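Local atomic coordinates of fusolin (Anomala cuprea entomopoxvirus, PDB entry 4YN1), a protein that forms the crystalline spindles of an insect poxvirus, which enhance virulence, and carries a chitin-binding domain related to the lytic polysaccharide monooxygenases. Residues L169-F174 against P201-Q206. Sequence-based numbering, arbitrary orientation.
Sequences LLELVF and PVPYRQ
Val173 and Pro201 lie where strands of the two beta-sheets of the LPMO-like, immunoglobulin-type beta-sandwich approach each other, the short strands 170-174 and 201-203 running roughly antiparallel at 149° with axes 7.1 Å apart. Strand 170-174 pairs with 147-154, and a classic beta bulge sets both Val173 and Phe174 opposite Val151; strand 201-203 belongs to the other sheet, where Val202 makes a backbone hydrogen bond to Ile132. Between the two segments the contact is made mainly by side chains, not by a backbone ladder. Val173 CG1 meets Pro203 CD at 4.0 Å, while CG of the Pro201 ring rests 3.6 Å from Val173 O. Beyond these contacts, the extended side chain of Glu171 runs alongside the Pro203 ring, its OE1 3.7 Å from the ring CG, and reaches Arg205. The arginine, folded at chi2 (-75°), presents its guanidinium edge to a carboxylate turned 85° from its plane. The salt bridge, Glu171 OE1 to Arg205 NH2, is long at 3.5 Å, and a water reinforces it by donating to Glu171 OE1 and accepting from Arg205 NH1. Two backbone carbonyls steady the guanidinium: NH2 hydrogen-bonds to Thr154 O of the partner strand, and NH1 to Tyr204 O at 2.8 Å, from above the carbonyl plane.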
ATOM      1  N   LEU A 169       2.492  12.706  -7.495  1.00 11.81           N
ATOM      2  CA  LEU A 169       1.569  11.809  -8.177  1.00 10.79           C
ATOM      3  C   LEU A 169       0.401  11.426  -7.285  1.00 13.87           C
ATOM      4  O   LEU A 169      -0.351  10.517  -7.656  1.00 14.42           O
ATOM      5  CB  LEU A 169       2.300  10.544  -8.658  1.00 11.39           C
ATOM      6  CG  LEU A 169       3.462  10.739  -9.595  1.00 14.84           C
ATOM      7  CD1 LEU A 169       3.977   9.379 -10.103  1.00 14.86           C
ATOM      8  CD2 LEU A 169       3.062  11.640 -10.753  1.00 17.67           C
ATOM      9  N   LEU A 170       0.209  12.112  -6.144  1.00 11.67           N
ATOM     10  CA  LEU A 170      -0.875  11.806  -5.180  1.00 11.51           C
ATOM     11  C   LEU A 170      -1.807  12.986  -5.013  1.00 15.78           C
ATOM     12  O   LEU A 170      -1.380  14.129  -5.102  1.00 16.52           O
ATOM     13  CB  LEU A 170      -0.272  11.433  -3.819  1.00 11.33           C
ATOM     14  CG  LEU A 170       0.418  10.077  -3.705  1.00 12.59           C
ATOM     15  CD1 LEU A 170       1.148   9.994  -2.398  1.00 13.81           C
ATOM     16  CD2 LEU A 170      -0.559   8.951  -3.826  1.00 13.23           C
ATOM     17  N   GLU A 171      -3.088  12.703  -4.862  1.00 13.00           N
ATOM     18  CA  GLU A 171      -4.132  13.676  -4.638  1.00 11.66           C
ATOM     19  C   GLU A 171      -4.870  13.337  -3.354  1.00 14.06           C
ATOM     20  O   GLU A 171      -5.247  12.183  -3.138  1.00 11.09           O
ATOM     21  CB  GLU A 171      -5.077  13.756  -5.856  1.00 14.99           C
ATOM     22  CG  GLU A 171      -5.930  12.559  -6.213  1.00 30.30           C
ATOM     23  CD  GLU A 171      -6.639  12.740  -7.547  1.00 55.73           C
ATOM     24  OE1 GLU A 171      -7.869  12.512  -7.600  1.00 56.03           O
ATOM     25  OE2 GLU A 171      -5.971  13.121  -8.537  1.00 40.66           O
ATOM     26  N   LEU A 172      -5.121  14.342  -2.538  1.00 10.75           N
ATOM     27  CA  LEU A 172      -5.835  14.169  -1.265  1.00 12.14           C
ATOM     28  C   LEU A 172      -7.306  13.912  -1.503  1.00 16.01           C
ATOM     29  O   LEU A 172      -7.955  14.663  -2.222  1.00 13.82           O
ATOM     30  CB  LEU A 172      -5.663  15.417  -0.398  1.00 12.46           C
ATOM     31  CG  LEU A 172      -6.315  15.375   0.986  1.00 13.58           C
ATOM     32  CD1 LEU A 172      -5.545  14.437   1.906  1.00 13.27           C
ATOM     33  CD2 LEU A 172      -6.355  16.757   1.616  1.00 16.60           C
ATOM     34  N   VAL A 173      -7.834  12.830  -0.926  1.00 11.46           N
ATOM     35  CA  VAL A 173      -9.247  12.498  -1.032  1.00 10.95           C
ATOM     36  C   VAL A 173     -10.001  12.494   0.307  1.00 13.70           C
ATOM     37  O   VAL A 173     -11.235  12.460   0.285  1.00 13.53           O
ATOM     38  CB  VAL A 173      -9.507  11.211  -1.853  1.00 13.84           C
ATOM     39  CG1 VAL A 173      -8.925  11.336  -3.259  1.00 13.42           C
ATOM     40  CG2 VAL A 173      -9.012   9.938  -1.159  1.00 13.68           C
ATOM     41  N   PHE A 174      -9.293  12.482   1.433  1.00 10.28           N
ATOM     42  CA  PHE A 174      -9.920  12.357   2.745  1.00 12.23           C
ATOM     43  C   PHE A 174      -9.003  12.945   3.785  1.00 13.78           C
ATOM     44  O   PHE A 174      -7.791  12.733   3.736  1.00 12.90           O
ATOM     45  CB  PHE A 174     -10.188  10.860   3.015  1.00 13.39           C
ATOM     46  CG  PHE A 174     -10.855  10.545   4.329  1.00 12.56           C
ATOM     47  CD1 PHE A 174     -10.124  10.499   5.503  1.00 14.84           C
ATOM     48  CD2 PHE A 174     -12.224  10.347   4.400  1.00 14.18           C
ATOM     49  CE1 PHE A 174     -10.750  10.206   6.721  1.00 16.48           C
ATOM     50  CE2 PHE A 174     -12.844  10.043   5.609  1.00 16.89           C
ATOM     51  CZ  PHE A 174     -12.104  10.002   6.772  1.00 14.33           C
ATOM     52  N   PRO A 201     -13.970   8.535  -0.558  1.00 13.44           N
ATOM     53  CA  PRO A 201     -14.492   8.716  -1.940  1.00 13.59           C
ATOM     54  C   PRO A 201     -13.359   8.527  -2.931  1.00 15.02           C
ATOM     55  O   PRO A 201     -12.551   9.426  -3.152  1.00 16.15           O
ATOM     56  CB  PRO A 201     -15.025  10.158  -1.937  1.00 15.35           C
ATOM     57  CG  PRO A 201     -14.257  10.855  -0.881  1.00 20.04           C
ATOM     58  CD  PRO A 201     -13.720   9.831   0.099  1.00 14.87           C
ATOM     59  N   VAL A 202     -13.268   7.334  -3.500  1.00 12.06           N
ATOM     60  CA  VAL A 202     -12.166   7.018  -4.403  1.00  9.83           C
ATOM     61  C   VAL A 202     -12.561   7.438  -5.814  1.00 15.78           C
ATOM     62  O   VAL A 202     -13.599   6.982  -6.296  1.00 12.64           O
ATOM     63  CB  VAL A 202     -11.803   5.519  -4.334  1.00 14.76           C
ATOM     64  CG1 VAL A 202     -10.655   5.197  -5.293  1.00 14.16           C
ATOM     65  CG2 VAL A 202     -11.416   5.137  -2.908  1.00 14.14           C
ATOM     66  N   PRO A 203     -11.744   8.272  -6.495  1.00 12.85           N
ATOM     67  CA  PRO A 203     -12.065   8.654  -7.863  1.00 11.60           C
ATOM     68  C   PRO A 203     -11.939   7.457  -8.797  1.00 14.21           C
ATOM     69  O   PRO A 203     -11.084   6.569  -8.625  1.00 11.49           O
ATOM     70  CB  PRO A 203     -11.017   9.750  -8.173  1.00 13.24           C
ATOM     71  CG  PRO A 203      -9.864   9.418  -7.344  1.00 18.72           C
ATOM     72  CD  PRO A 203     -10.475   8.891  -6.068  1.00 15.46           C
ATOM     73  N   TYR A 204     -12.814   7.404  -9.769  1.00 11.58           N
ATOM     74  CA  TYR A 204     -12.775   6.356 -10.763  1.00  9.98           C
ATOM     75  C   TYR A 204     -11.426   6.335 -11.480  1.00 10.46           C
ATOM     76  O   TYR A 204     -10.856   7.373 -11.784  1.00 10.84           O
ATOM     77  CB  TYR A 204     -13.896   6.551 -11.789  1.00 10.35           C
ATOM     78  CG  TYR A 204     -13.810   5.617 -12.973  1.00 10.98           C
ATOM     79  CD1 TYR A 204     -13.011   5.922 -14.073  1.00 12.22           C
ATOM     80  CD2 TYR A 204     -14.574   4.461 -13.029  1.00 10.15           C
ATOM     81  CE1 TYR A 204     -12.916   5.052 -15.159  1.00 13.42           C
ATOM     82  CE2 TYR A 204     -14.497   3.595 -14.118  1.00  9.37           C
ATOM     83  CZ  TYR A 204     -13.720   3.927 -15.206  1.00 12.82           C
ATOM     84  OH  TYR A 204     -13.633   3.034 -16.244  1.00 15.39           O
ATOM     85  N   ARG A 205     -10.998   5.129 -11.830  1.00  9.31           N
ATOM     86  CA  ARG A 205      -9.791   4.855 -12.594  1.00  9.50           C
ATOM     87  C   ARG A 205     -10.059   3.681 -13.499  1.00 12.98           C
ATOM     88  O   ARG A 205     -10.765   2.767 -13.092  1.00 12.20           O
ATOM     89  CB  ARG A 205      -8.656   4.463 -11.633  1.00  9.97           C
ATOM     90  CG  ARG A 205      -8.182   5.573 -10.681  1.00  8.94           C
ATOM     91  CD  ARG A 205      -7.353   6.572 -11.418  1.00  9.39           C
ATOM     92  NE  ARG A 205      -6.912   7.672 -10.573  1.00 11.68           N
ATOM     93  CZ  ARG A 205      -7.556   8.820 -10.395  1.00 17.28           C
ATOM     94  NH1 ARG A 205      -8.739   9.032 -10.974  1.00 12.08           N
ATOM     95  NH2 ARG A 205      -7.022   9.773  -9.643  1.00 10.79           N
ATOM     96  N   GLN A 206      -9.449   3.648 -14.692  1.00 10.35           N
ATOM     97  CA  GLN A 206      -9.519   2.463 -15.541  1.00 10.79           C
ATOM     98  C   GLN A 206      -8.135   1.801 -15.556  1.00 13.67           C
ATOM     99  O   GLN A 206      -7.845   0.992 -16.438  1.00 14.76           O
ATOM    100  CB  GLN A 206     -10.015   2.783 -16.957  1.00 11.69           C
ATOM    101  CG  GLN A 206      -9.215   3.832 -17.690  1.00 11.46           C
ATOM    102  CD  GLN A 206      -9.337   3.715 -19.199  1.00 14.19           C
ATOM    103  OE1 GLN A 206      -9.599   2.651 -19.776  1.00 12.81           O
ATOM    104  NE2 GLN A 206      -9.040   4.780 -19.867  1.00 11.83           N
TER
HETATM  105  O   HOH W   1      -9.233  12.057 -10.380  1.00 25.91           O